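Local coordinates for sortase family protein (Streptococcus agalactiae, PDB 3O0P) that probably acts as a pilus-related class C sortase, a cysteine transpeptidase that joins pilin subunits covalently during pilus assembly in group B Streptococcus, at residues L31-N36 with L105-N110; G98-T103 with H113-A118; E126-L131 with A176-C181; I149-D154 with G195-Y200. One frame throughout, in Å; residues are numbered along the deposited sequence.

Contacts 2 and 3 lie in the buried interior, where every touching residue is buried, and both reach the same sheet through the neighbouring strands 112-117 and 174-182. Contacts 1 and 4 sit farther out, each centred about 13 Å from the centre of the chain, and only these two include a bridging water. The chemistry of the four follows their setting: contact 2 is backbone strand pairing closed by a threonine hydroxyl, contact 3 is apolar packing of a loop on a strand, contact 1 couples a helix to a loop through an asparagine, and contact 4 is a strand pair with charged side chains at its ends. Gly-108 of contact 1 packs against Tyr-151 and Arg-197 of contact 4.

Contact 1 (L31-N36 with L105-N110); sequences LAQAYN and LPIGGN
Leu-105 and Asn-36 join helix 22-37 to the loop between strands 97-99 and 112-117 of the sortase domain, so that the helix packs on the loop at the flank of the domain. The loop turns at once, since Pro-106 is the centre of an inverse gamma turn that Ile-107 N closes onto Leu-105 O. The Leu-105 side chain points at the helix. Its CB lies 3.5 Å from Asn-36 OD1. CG, set beside the backbone N (chi1 -65°), sits next to Tyr-35 CD2. From there the branches part: CD1 reaches Tyr-35 CD2 at 3.4 Å and also touches Ala-32 CB at 3.9 Å, while CD2 approaches Tyr-35 CE2 at 4.1 Å. The leucine and tyrosine side chains cross at about a right angle, and CD1 meets the ring obliquely. Ile-107 brings its CD1 to the same alanine methyl and thereby widens the apolar patch.

The direct polar contacts are made by Asn-36. Its OD1 accepts from Leu-105 N at 2.8 Å with an N-H...O angle of 159°, and the donor is tilted 15° from the carbonyl plane. The amide nitrogen of the same side chain makes a weak bond to Leu-105 O (ND2 to O 3.3 Å). The asparagine amide therefore spans both backbone groups of one residue, which restrains its rotation. Leu-105 also packs on Met-63, and Asn-36 on Ser-104. One water joins helix and loop beside Gln-33 and Gly-108: it accepts from Asn-36 ND2, donates to Gln-33 OE1, and donates to Gly-108 O at 3.1 Å.

Contact 2 (G98-T103 with H113-A118); sequences GHLEGT and HTVITA
His-99 and Ile-116 sit side by side as a non-hydrogen-bonded antiparallel pair between strands 97-99 and 112-117, two neighbouring strands of the sortase beta-sheet; next to them is the hydrogen-bonded pair of Gly-98 with Thr-117. Gly-98 N and Thr-117 O are 2.8 Å apart, and the return bond from Thr-117 N to Gly-98 O matches it. On the side of the sheet carrying His-99 and Ile-116, the imidazole presents its edge: Thr-114 OG1 lies in the ring plane, 3.5 Å from His-99 CD2, and Ile-116 CD1 also meets that edge. The ring gets there with CG anti to the backbone nitrogen (chi1 167°). Its rotation is fixed from both ends, because ND1 bonds to Tyr-60 OH and NE2 to Ser-104 O. Thr-114 OG1 shares that Ser-104 carbonyl.

Past His-99 the chain leaves the sheet in a type II turn from Leu-100 to Thr-103, and the side chains at the two ends of the turn meet Val-115 differently. Leu-100 lies alongside Val-115, both pointing the same way, with CB atoms 4.0 Å apart, and Leu-100 N donates to Val-115 O at 3.0 Å. Thr-103 instead lies roughly perpendicular to Val-115, its CG2 3.6 Å from Val-115 CG2.

The hydroxyl of Thr-103 completes the pattern. OG1 donates to Leu-100 O at 2.8 Å, in the carbonyl plane and on a lone pair, while accepting from Val-115 N at 3.2 Å. A side-chain oxygen thus stands in for the backbone acceptor missing where the strand ends, and a buried amide is satisfied.

Contact 3 (E126-L131 with A176-C181); sequences ELFSNL and ATLLTC
Phe-128 and Leu-131, from the loop following strand 112-117, pack on Leu-178 and Thr-180 of strand 174-182. Phe-128 stands nearly square to Leu-178, with its CE2 4.0 Å from Leu-178 CB. Its ring edge is turned to the strand backbone: Leu-179 O lies in the ring plane, 3.7 Å from Phe-128 CD2. Leu-131 divides its two methyls. CD1 meets Leu-178 CD1 at 3.9 Å, and CD2 approaches Leu-178 O at 3.6 Å as well as Thr-180 CG2 at 3.8 Å; the leucine and threonine side chains run alongside in opposite senses. A chi1 of -164° swings the Leu-131 branch away from its own amide nitrogen and brings CD1 over the centre of the Phe-128 ring, 4.0 Å above its plane.

Behind this first shell, two consecutive turns fold the loop. A type II' turn runs from Glu-126 to Ser-129 and a type I turn from Phe-128 to Leu-131, so that both apolar side chains project to the strand. Glu-126 O accepts from both N and OG of Ser-129, and Asn-130 ND2 donates almost straight to Glu-126 OE2 (3.1 Å, 170°), on the syn side of the carboxylate. Phe-128 is further tied to His-119 through the backbone.

The segment Thr-177 to Cys-181 reads TLLTC, matching the TLxTC sortase signature, whose cysteine is the nucleophile in relatives. Leu-179 O is bonded by Thr-117 OG1, and Thr-180 OG1 bonds to Ala-118 O; between loop and strand themselves the contacts are van der Waals and largely apolar.

Contact 4 (I149-D154 with G195-Y200); sequences IAYQVD and GHRIPY
Tyr-151 and Arg-197 pair across antiparallel strands 148-159 and 189-198, whose short segments run 140° apart. Packing is tightest at buried Gly-195, where its CA comes within 3.7 Å of Val-153 CA; beside it Gln-152 and His-196 form a hydrogen-bonded pair, Gln-152 N donating to His-196 O at 2.9 Å. The aromatic face of Tyr-151, also buried, receives Arg-197 CD in an off-centre CH-pi contact, 4.3 Å from the ring centroid. Bent at chi2 (78°), the arginine then lays its guanidinium over Ile-149, whose CG2 is 3.5 Å from Arg-197 NH2. Tyr-151 OH hydrogen-bonds to Asp-174, and Arg-197 NH1 forms a salt bridge with it.

Arg-197 and Tyr-200 are exposed, and toward Tyr-200 the strands part. Ile-198 N still donates to Ala-150 O at 3.0 Å, but a water bridges Ala-150 N to Ile-198 O and also accepts from Arg-197 NE. At the Asp-154 end, His-196 ND1 donates to Asp-154 OD2 (2.8 Å, 161°) on its anti side, while Gln-152 O lies over one imidazole face. Arg-194 forms a salt bridge with Asp-154 OD1. Strands 148-159 and 189-198 are antiparallel neighbours in the beta-barrel of the sortase fold, and this contact is their pairing.

Contact 1 (L31-N36 with L105-N110)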
loop_
_atom_site.group_PDB
_atom_site.type_symbol
_atom_site.label_atom_id
_atom_site.label_comp_id
_atom_site.label_asym_id
_atom_site.label_seq_id
_atom_site.Cartn_x
_atom_site.Cartn_y
_atom_site.Cartn_z
ATOM N N LEU A 31 -17.150 -0.115 -7.675
ATOM C CA LEU A 31 -16.793 -1.481 -7.350
ATOM C C LEU A 31 -15.771 -1.535 -6.231
ATOM O O LEU A 31 -15.838 -2.404 -5.366
ATOM C CB LEU A 31 -16.290 -2.232 -8.586
ATOM C CG LEU A 31 -17.338 -2.511 -9.672
ATOM C CD1 LEU A 31 -16.676 -3.188 -10.854
ATOM C CD2 LEU A 31 -18.464 -3.390 -9.172
ATOM N N ALA A 32 -14.812 -0.614 -6.259
ATOM C CA ALA A 32 -13.783 -0.568 -5.219
ATOM C C ALA A 32 -14.390 -0.193 -3.857
ATOM O O ALA A 32 -14.029 -0.776 -2.848
ATOM C CB ALA A 32 -12.672 0.394 -5.606
ATOM N N GLN A 33 -15.312 0.776 -3.838
ATOM C CA GLN A 33 -16.004 1.143 -2.612
ATOM C C GLN A 33 -16.808 -0.033 -2.068
ATOM O O GLN A 33 -16.803 -0.303 -0.873
ATOM C CB GLN A 33 -16.914 2.347 -2.898
ATOM C CG GLN A 33 -17.715 2.777 -1.712
ATOM C CD GLN A 33 -16.792 3.317 -0.634
ATOM O OE1 GLN A 33 -15.848 4.060 -0.917
ATOM N NE2 GLN A 33 -17.044 2.923 0.607
ATOM N N ALA A 34 -17.572 -0.700 -2.938
ATOM C CA ALA A 34 -18.342 -1.848 -2.511
ATOM C C ALA A 34 -17.448 -2.944 -1.933
ATOM O O ALA A 34 -17.791 -3.563 -0.926
ATOM C CB ALA A 34 -19.228 -2.381 -3.657
ATOM N N TYR A 35 -16.309 -3.192 -2.572
ATOM C CA TYR A 35 -15.339 -4.159 -2.070
ATOM C C TYR A 35 -14.868 -3.739 -0.676
ATOM O O TYR A 35 -14.848 -4.544 0.242
ATOM C CB TYR A 35 -14.145 -4.247 -3.043
ATOM C CG TYR A 35 -13.041 -5.109 -2.504
ATOM C CD1 TYR A 35 -12.974 -6.456 -2.827
ATOM C CD2 TYR A 35 -12.058 -4.582 -1.665
ATOM C CE1 TYR A 35 -11.970 -7.269 -2.327
ATOM C CE2 TYR A 35 -11.045 -5.389 -1.162
ATOM C CZ TYR A 35 -11.027 -6.734 -1.487
ATOM O OH TYR A 35 -10.035 -7.519 -0.974
ATOM N N ASN A 36 -14.524 -2.467 -0.496
ATOM C CA ASN A 36 -14.063 -2.001 0.819
ATOM C C ASN A 36 -15.141 -2.138 1.880
ATOM O O ASN A 36 -14.868 -2.494 3.016
ATOM C CB ASN A 36 -13.584 -0.547 0.755
ATOM C CG ASN A 36 -12.182 -0.425 0.262
ATOM O OD1 ASN A 36 -11.526 -1.429 0.036
ATOM N ND2 ASN A 36 -11.704 0.806 0.123
ATOM N N LEU A 105 -8.739 -1.208 -0.152
ATOM C CA LEU A 105 -8.137 -0.742 -1.395
ATOM C C LEU A 105 -7.808 0.727 -1.248
ATOM O O LEU A 105 -8.487 1.452 -0.506
ATOM C CB LEU A 105 -9.129 -0.922 -2.524
ATOM C CG LEU A 105 -9.499 -2.375 -2.846
ATOM C CD1 LEU A 105 -10.577 -2.406 -3.891
ATOM C CD2 LEU A 105 -8.287 -3.173 -3.323
ATOM N N PRO A 106 -6.756 1.198 -1.940
ATOM C CA PRO A 106 -6.200 2.536 -1.689
ATOM C C PRO A 106 -6.966 3.652 -2.390
ATOM O O PRO A 106 -6.473 4.300 -3.330
ATOM C CB PRO A 106 -4.770 2.418 -2.198
ATOM C CG PRO A 106 -4.878 1.388 -3.281
ATOM C CD PRO A 106 -5.848 0.364 -2.746
ATOM N N ILE A 107 -8.176 3.884 -1.901
ATOM C CA ILE A 107 -9.029 4.934 -2.446
ATOM C C ILE A 107 -9.494 5.910 -1.372
ATOM O O ILE A 107 -10.239 6.831 -1.660
ATOM C CB ILE A 107 -10.272 4.341 -3.164
ATOM C CG1 ILE A 107 -11.133 3.476 -2.236
ATOM C CG2 ILE A 107 -9.821 3.500 -4.347
ATOM C CD1 ILE A 107 -12.503 3.122 -2.832
ATOM N N GLY A 108 -9.069 5.687 -0.128
ATOM C CA GLY A 108 -9.458 6.544 0.963
ATOM C C GLY A 108 -10.915 6.381 1.318
ATOM O O GLY A 108 -11.601 5.534 0.773
ATOM N N GLY A 109 -11.348 7.216 2.255
ATOM C CA GLY A 109 -12.719 7.230 2.742
ATOM C C GLY A 109 -12.772 7.017 4.245
ATOM O O GLY A 109 -11.810 6.556 4.864
ATOM N N ASN A 110 -13.898 7.347 4.855
ATOM C CA ASN A 110 -14.043 7.113 6.269
ATOM C C ASN A 110 -13.943 5.630 6.570
ATOM O O ASN A 110 -14.400 4.784 5.791
ATOM C CB ASN A 110 -15.377 7.668 6.733
ATOM C CG ASN A 110 -15.464 7.789 8.221
ATOM O OD1 ASN A 110 -14.482 8.126 8.893
ATOM N ND2 ASN A 110 -16.632 7.473 8.761
HETATM O O HOH W 1 -13.561 3.169 0.500
#

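Contact 2 (G98-T103 with H113-A118)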
loop_
_atom_site.group_PDB
_atom_site.type_symbol
_atom_site.label_atom_id
_atom_site.label_comp_id
_atom_site.label_asym_id
_atom_site.label_seq_id
_atom_site.Cartn_x
_atom_site.Cartn_y
_atom_site.Cartn_z
ATOM N N GLY A 98 3.405 -3.736 -3.395
ATOM C CA GLY A 98 2.184 -4.509 -3.406
ATOM C C GLY A 98 1.176 -3.921 -2.447
ATOM O O GLY A 98 1.482 -3.137 -1.566
ATOM N N HIS A 99 -0.053 -4.340 -2.628
ATOM C CA HIS A 99 -1.138 -4.020 -1.717
ATOM C C HIS A 99 -1.468 -5.271 -0.915
ATOM O O HIS A 99 -1.526 -6.391 -1.453
ATOM C CB HIS A 99 -2.355 -3.544 -2.491
ATOM C CG HIS A 99 -3.583 -3.491 -1.647
ATOM N ND1 HIS A 99 -4.515 -4.507 -1.610
ATOM C CD2 HIS A 99 -4.001 -2.560 -0.758
ATOM C CE1 HIS A 99 -5.437 -4.209 -0.716
ATOM N NE2 HIS A 99 -5.146 -3.034 -0.185
ATOM N N LEU A 100 -1.625 -5.101 0.390
ATOM C CA LEU A 100 -1.875 -6.222 1.272
ATOM C C LEU A 100 -3.342 -6.640 1.238
ATOM O O LEU A 100 -4.220 -5.932 1.718
ATOM C CB LEU A 100 -1.438 -5.886 2.685
ATOM C CG LEU A 100 -1.390 -7.054 3.653
ATOM C CD1 LEU A 100 -0.400 -8.113 3.185
ATOM C CD2 LEU A 100 -1.026 -6.556 5.024
ATOM N N GLU A 101 -3.625 -7.797 0.654
ATOM C CA GLU A 101 -4.998 -8.256 0.529
ATOM C C GLU A 101 -5.542 -8.493 1.936
ATOM O O GLU A 101 -4.868 -9.028 2.806
ATOM C CB GLU A 101 -5.069 -9.518 -0.335
ATOM C CG GLU A 101 -6.485 -9.889 -0.727
ATOM C CD GLU A 101 -6.568 -11.144 -1.567
ATOM O OE1 GLU A 101 -5.529 -11.767 -1.830
ATOM O OE2 GLU A 101 -7.699 -11.488 -1.986
ATOM N N GLY A 102 -6.777 -8.075 2.144
ATOM C CA GLY A 102 -7.348 -8.039 3.469
ATOM C C GLY A 102 -7.409 -6.654 4.084
ATOM O O GLY A 102 -8.034 -6.489 5.149
ATOM N N THR A 103 -6.758 -5.685 3.441
ATOM C CA THR A 103 -6.819 -4.286 3.841
ATOM C C THR A 103 -7.586 -3.492 2.781
ATOM O O THR A 103 -7.809 -3.957 1.653
ATOM C CB THR A 103 -5.423 -3.672 4.076
ATOM O OG1 THR A 103 -4.735 -3.416 2.836
ATOM C CG2 THR A 103 -4.592 -4.606 4.983
ATOM N N HIS A 113 -8.433 1.646 5.876
ATOM C CA HIS A 113 -7.024 1.528 6.200
ATOM C C HIS A 113 -6.366 0.655 5.156
ATOM O O HIS A 113 -6.573 -0.561 5.151
ATOM C CB HIS A 113 -6.847 0.943 7.594
ATOM C CG HIS A 113 -5.434 0.991 8.078
ATOM N ND1 HIS A 113 -5.081 0.617 9.351
ATOM C CD2 HIS A 113 -4.290 1.409 7.484
ATOM C CE1 HIS A 113 -3.777 0.779 9.514
ATOM N NE2 HIS A 113 -3.273 1.262 8.393
ATOM N N THR A 114 -5.639 1.287 4.234
ATOM C CA THR A 114 -4.957 0.561 3.172
ATOM C C THR A 114 -3.522 0.310 3.596
ATOM O O THR A 114 -2.927 1.154 4.269
ATOM C CB THR A 114 -5.005 1.386 1.860
ATOM O OG1 THR A 114 -4.611 0.585 0.758
ATOM C CG2 THR A 114 -4.141 2.620 1.895
ATOM N N VAL A 115 -2.959 -0.830 3.195
ATOM C CA VAL A 115 -1.577 -1.157 3.508
ATOM C C VAL A 115 -0.826 -1.459 2.215
ATOM O O VAL A 115 -1.248 -2.310 1.427
ATOM C CB VAL A 115 -1.503 -2.338 4.482
ATOM C CG1 VAL A 115 -0.046 -2.664 4.769
ATOM C CG2 VAL A 115 -2.240 -2.024 5.759
ATOM N N ILE A 116 0.249 -0.711 2.001
ATOM C CA ILE A 116 1.117 -0.836 0.831
ATOM C C ILE A 116 2.470 -1.333 1.330
ATOM O O ILE A 116 2.988 -0.829 2.321
ATOM C CB ILE A 116 1.283 0.526 0.135
ATOM C CG1 ILE A 116 -0.086 1.106 -0.216
ATOM C CG2 ILE A 116 2.152 0.421 -1.102
ATOM C CD1 ILE A 116 -0.977 0.200 -1.077
ATOM N N THR A 117 3.049 -2.306 0.629
ATOM C CA THR A 117 4.232 -2.960 1.124
ATOM C C THR A 117 5.297 -3.100 0.035
ATOM O O THR A 117 4.988 -3.247 -1.143
ATOM C CB THR A 117 3.856 -4.319 1.773
ATOM O OG1 THR A 117 4.972 -4.848 2.483
ATOM C CG2 THR A 117 3.371 -5.356 0.758
ATOM N N ALA A 118 6.561 -3.049 0.437
ATOM C CA ALA A 118 7.657 -3.343 -0.471
ATOM C C ALA A 118 8.848 -3.791 0.349
ATOM O O ALA A 118 8.959 -3.502 1.526
ATOM C CB ALA A 118 8.005 -2.130 -1.340
#

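Contact 3 (E126-L131 with A176-C181)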
loop_
_atom_site.group_PDB
_atom_site.type_symbol
_atom_site.label_atom_id
_atom_site.label_comp_id
_atom_site.label_asym_id
_atom_site.label_seq_id
_atom_site.Cartn_x
_atom_site.Cartn_y
_atom_site.Cartn_z
ATOM N N GLU A 126 16.225 -0.546 -4.395
ATOM C CA GLU A 126 15.997 0.341 -3.253
ATOM C C GLU A 126 14.653 0.043 -2.593
ATOM O O GLU A 126 14.613 -0.244 -1.412
ATOM C CB GLU A 126 16.060 1.821 -3.660
ATOM C CG GLU A 126 15.268 2.755 -2.749
ATOM C CD GLU A 126 16.120 3.495 -1.733
ATOM O OE1 GLU A 126 17.237 3.030 -1.434
ATOM O OE2 GLU A 126 15.641 4.545 -1.226
ATOM N N LEU A 127 13.565 0.137 -3.351
ATOM C CA LEU A 127 12.239 -0.211 -2.831
ATOM C C LEU A 127 12.027 0.474 -1.462
ATOM O O LEU A 127 12.108 1.702 -1.391
ATOM C CB LEU A 127 12.062 -1.741 -2.808
ATOM C CG LEU A 127 12.119 -2.397 -4.197
ATOM C CD1 LEU A 127 12.172 -3.915 -4.124
ATOM C CD2 LEU A 127 10.913 -1.956 -5.016
ATOM N N PHE A 128 11.695 -0.269 -0.403
ATOM C CA PHE A 128 11.487 0.334 0.918
ATOM C C PHE A 128 12.702 0.135 1.850
ATOM O O PHE A 128 12.550 0.139 3.060
ATOM C CB PHE A 128 10.229 -0.236 1.579
ATOM C CG PHE A 128 8.924 0.405 1.123
ATOM C CD1 PHE A 128 8.878 1.378 0.130
ATOM C CD2 PHE A 128 7.728 -0.023 1.672
ATOM C CE1 PHE A 128 7.685 1.917 -0.260
ATOM C CE2 PHE A 128 6.513 0.533 1.286
ATOM C CZ PHE A 128 6.493 1.490 0.306
ATOM N N SER A 129 13.901 -0.031 1.285
ATOM C CA SER A 129 15.122 -0.160 2.074
ATOM C C SER A 129 15.303 0.979 3.063
ATOM O O SER A 129 15.903 0.781 4.124
ATOM C CB SER A 129 16.365 -0.216 1.158
ATOM O OG SER A 129 16.313 -1.342 0.311
ATOM N N ASN A 130 14.835 2.170 2.708
ATOM C CA ASN A 130 15.022 3.332 3.561
ATOM C C ASN A 130 13.752 3.813 4.236
ATOM O O ASN A 130 13.696 4.926 4.720
ATOM C CB ASN A 130 15.678 4.456 2.772
ATOM C CG ASN A 130 17.132 4.172 2.512
ATOM O OD1 ASN A 130 17.883 3.920 3.442
ATOM N ND2 ASN A 130 17.526 4.172 1.248
ATOM N N LEU A 131 12.748 2.951 4.327
ATOM C CA LEU A 131 11.482 3.310 4.983
ATOM C C LEU A 131 11.679 3.749 6.433
ATOM O O LEU A 131 10.935 4.575 6.961
ATOM C CB LEU A 131 10.490 2.140 4.918
ATOM C CG LEU A 131 9.041 2.511 5.203
ATOM C CD1 LEU A 131 8.535 3.273 3.987
ATOM C CD2 LEU A 131 8.157 1.308 5.462
ATOM N N ALA A 176 -3.351 5.025 6.087
ATOM C CA ALA A 176 -2.557 4.210 5.188
ATOM C C ALA A 176 -1.293 3.824 5.925
ATOM O O ALA A 176 -0.691 4.669 6.568
ATOM C CB ALA A 176 -2.208 4.980 3.917
ATOM N N THR A 177 -0.875 2.577 5.798
ATOM C CA THR A 177 0.370 2.124 6.385
ATOM C C THR A 177 1.290 1.594 5.308
ATOM O O THR A 177 0.860 0.854 4.418
ATOM C CB THR A 177 0.112 1.047 7.447
ATOM O OG1 THR A 177 -0.587 1.648 8.537
ATOM C CG2 THR A 177 1.393 0.455 7.981
ATOM N N LEU A 178 2.554 1.994 5.404
ATOM C CA LEU A 178 3.635 1.436 4.607
ATOM C C LEU A 178 4.347 0.381 5.442
ATOM O O LEU A 178 4.748 0.630 6.568
ATOM C CB LEU A 178 4.607 2.536 4.188
ATOM C CG LEU A 178 3.965 3.715 3.438
ATOM C CD1 LEU A 178 5.008 4.687 3.003
ATOM C CD2 LEU A 178 3.113 3.263 2.256
ATOM N N LEU A 179 4.445 -0.822 4.876
ATOM C CA LEU A 179 4.883 -2.021 5.568
ATOM C C LEU A 179 6.136 -2.601 4.939
ATOM O O LEU A 179 6.199 -2.761 3.720
ATOM C CB LEU A 179 3.761 -3.072 5.507
ATOM C CG LEU A 179 4.070 -4.489 5.977
ATOM C CD1 LEU A 179 4.322 -4.495 7.443
ATOM C CD2 LEU A 179 2.926 -5.441 5.596
ATOM N N THR A 180 7.145 -2.890 5.750
ATOM C CA THR A 180 8.293 -3.611 5.241
ATOM C C THR A 180 8.875 -4.516 6.326
ATOM O O THR A 180 8.353 -4.558 7.439
ATOM C CB THR A 180 9.351 -2.671 4.642
ATOM O OG1 THR A 180 10.266 -3.437 3.850
ATOM C CG2 THR A 180 10.128 -1.910 5.704
ATOM N N CYS A 181 9.930 -5.254 5.990
ATOM C CA CYS A 181 10.643 -6.110 6.945
ATOM C C CYS A 181 11.772 -5.413 7.650
ATOM O O CYS A 181 12.393 -4.513 7.093
ATOM C CB CYS A 181 11.278 -7.271 6.226
ATOM S SG CYS A 181 10.089 -8.360 5.647
#

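Contact 4 (I149-D154 with G195-Y200)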
loop_
_atom_site.group_PDB
_atom_site.type_symbol
_atom_site.label_atom_id
_atom_site.label_comp_id
_atom_site.label_asym_id
_atom_site.label_seq_id
_atom_site.Cartn_x
_atom_site.Cartn_y
_atom_site.Cartn_z
ATOM N N ILE A 149 -4.099 10.772 -3.374
ATOM C CA ILE A 149 -4.457 10.968 -1.979
ATOM C C ILE A 149 -3.183 10.988 -1.131
ATOM O O ILE A 149 -2.229 10.268 -1.400
ATOM C CB ILE A 149 -5.493 9.913 -1.523
ATOM C CG1 ILE A 149 -4.956 8.499 -1.693
ATOM C CG2 ILE A 149 -6.807 10.102 -2.299
ATOM C CD1 ILE A 149 -5.879 7.399 -1.194
ATOM N N ALA A 150 -3.181 11.822 -0.105
ATOM C CA ALA A 150 -1.992 12.123 0.706
ATOM C C ALA A 150 -2.205 11.711 2.149
ATOM O O ALA A 150 -3.328 11.828 2.678
ATOM C CB ALA A 150 -1.699 13.599 0.647
ATOM N N TYR A 151 -1.119 11.276 2.775
ATOM C CA TYR A 151 -1.131 10.818 4.153
ATOM C C TYR A 151 0.062 11.440 4.873
ATOM O O TYR A 151 1.132 11.643 4.284
ATOM C CB TYR A 151 -1.059 9.277 4.203
ATOM C CG TYR A 151 -2.359 8.668 3.721
ATOM C CD1 TYR A 151 -3.400 8.428 4.596
ATOM C CD2 TYR A 151 -2.555 8.374 2.377
ATOM C CE1 TYR A 151 -4.625 7.940 4.137
ATOM C CE2 TYR A 151 -3.756 7.880 1.909
ATOM C CZ TYR A 151 -4.792 7.670 2.786
ATOM O OH TYR A 151 -5.994 7.195 2.327
ATOM N N GLN A 152 -0.120 11.735 6.155
ATOM C CA GLN A 152 0.936 12.298 6.985
ATOM C C GLN A 152 1.248 11.351 8.131
ATOM O O GLN A 152 0.352 10.966 8.883
ATOM C CB GLN A 152 0.502 13.644 7.536
ATOM C CG GLN A 152 1.543 14.291 8.448
ATOM C CD GLN A 152 1.137 15.685 8.844
ATOM O OE1 GLN A 152 0.648 16.439 8.027
ATOM N NE2 GLN A 152 1.319 16.021 10.106
ATOM N N VAL A 153 2.506 10.941 8.215
ATOM C CA VAL A 153 2.935 9.936 9.177
ATOM C C VAL A 153 2.597 10.385 10.594
ATOM O O VAL A 153 2.945 11.499 11.001
ATOM C CB VAL A 153 4.444 9.676 9.041
ATOM C CG1 VAL A 153 4.927 8.711 10.120
ATOM C CG2 VAL A 153 4.748 9.122 7.660
ATOM N N ASP A 154 1.963 9.496 11.354
ATOM C CA ASP A 154 1.600 9.783 12.739
ATOM C C ASP A 154 1.898 8.638 13.714
ATOM O O ASP A 154 1.637 8.780 14.892
ATOM C CB ASP A 154 0.114 10.183 12.858
ATOM C CG ASP A 154 -0.861 9.037 12.591
ATOM O OD1 ASP A 154 -0.460 7.864 12.583
ATOM O OD2 ASP A 154 -2.076 9.353 12.421
ATOM N N GLY A 195 0.210 6.722 8.348
ATOM C CA GLY A 195 -0.170 8.114 8.201
ATOM C C GLY A 195 -1.678 8.275 8.119
ATOM O O GLY A 195 -2.388 7.345 7.769
ATOM N N HIS A 196 -2.161 9.462 8.454
ATOM C CA HIS A 196 -3.581 9.788 8.326
ATOM C C HIS A 196 -3.817 10.718 7.165
ATOM O O HIS A 196 -2.924 11.452 6.742
ATOM C CB HIS A 196 -4.144 10.408 9.612
ATOM C CG HIS A 196 -3.464 11.667 10.040
ATOM N ND1 HIS A 196 -2.492 11.706 11.018
ATOM C CD2 HIS A 196 -3.619 12.944 9.614
ATOM C CE1 HIS A 196 -2.103 12.956 11.196
ATOM N NE2 HIS A 196 -2.752 13.725 10.342
ATOM N N ARG A 197 -5.020 10.649 6.629
ATOM C CA ARG A 197 -5.358 11.394 5.440
ATOM C C ARG A 197 -5.217 12.901 5.675
ATOM O O ARG A 197 -5.717 13.440 6.658
ATOM C CB ARG A 197 -6.792 11.062 5.063
ATOM C CG ARG A 197 -7.280 11.680 3.763
ATOM C CD ARG A 197 -6.767 10.950 2.541
ATOM N NE ARG A 197 -7.271 11.608 1.357
ATOM C CZ ARG A 197 -8.433 11.338 0.772
ATOM N NH1 ARG A 197 -9.203 10.376 1.247
ATOM N NH2 ARG A 197 -8.829 12.044 -0.288
ATOM N N ILE A 198 -4.586 13.580 4.717
ATOM C CA ILE A 198 -4.447 15.024 4.720
ATOM C C ILE A 198 -4.683 15.555 3.308
ATOM O O ILE A 198 -4.544 14.816 2.342
ATOM C CB ILE A 198 -3.050 15.485 5.176
ATOM C CG1 ILE A 198 -1.948 14.825 4.328
ATOM C CG2 ILE A 198 -2.881 15.180 6.661
ATOM C CD1 ILE A 198 -0.632 15.585 4.336
ATOM N N PRO A 199 -5.013 16.845 3.187
ATOM C CA PRO A 199 -5.167 17.390 1.828
ATOM C C PRO A 199 -3.928 17.192 0.968
ATOM O O PRO A 199 -2.818 17.318 1.454
ATOM C CB PRO A 199 -5.471 18.888 2.084
ATOM C CG PRO A 199 -6.095 18.930 3.441
ATOM C CD PRO A 199 -5.348 17.836 4.225
ATOM N N TYR A 200 -4.133 16.851 -0.300
ATOM C CA TYR A 200 -3.049 16.730 -1.248
ATOM C C TYR A 200 -2.778 18.087 -1.876
ATOM O O TYR A 200 -3.677 18.684 -2.459
ATOM C CB TYR A 200 -3.379 15.709 -2.335
ATOM C CG TYR A 200 -2.309 15.685 -3.389
ATOM C CD1 TYR A 200 -1.023 15.300 -3.069
ATOM C CD2 TYR A 200 -2.567 16.064 -4.698
ATOM C CE1 TYR A 200 -0.021 15.292 -4.019
ATOM C CE2 TYR A 200 -1.570 16.046 -5.645
ATOM C CZ TYR A 200 -0.308 15.659 -5.288
ATOM O OH TYR A 200 0.696 15.642 -6.229
HETATM O O HOH W 2 -5.516 13.475 0.253
#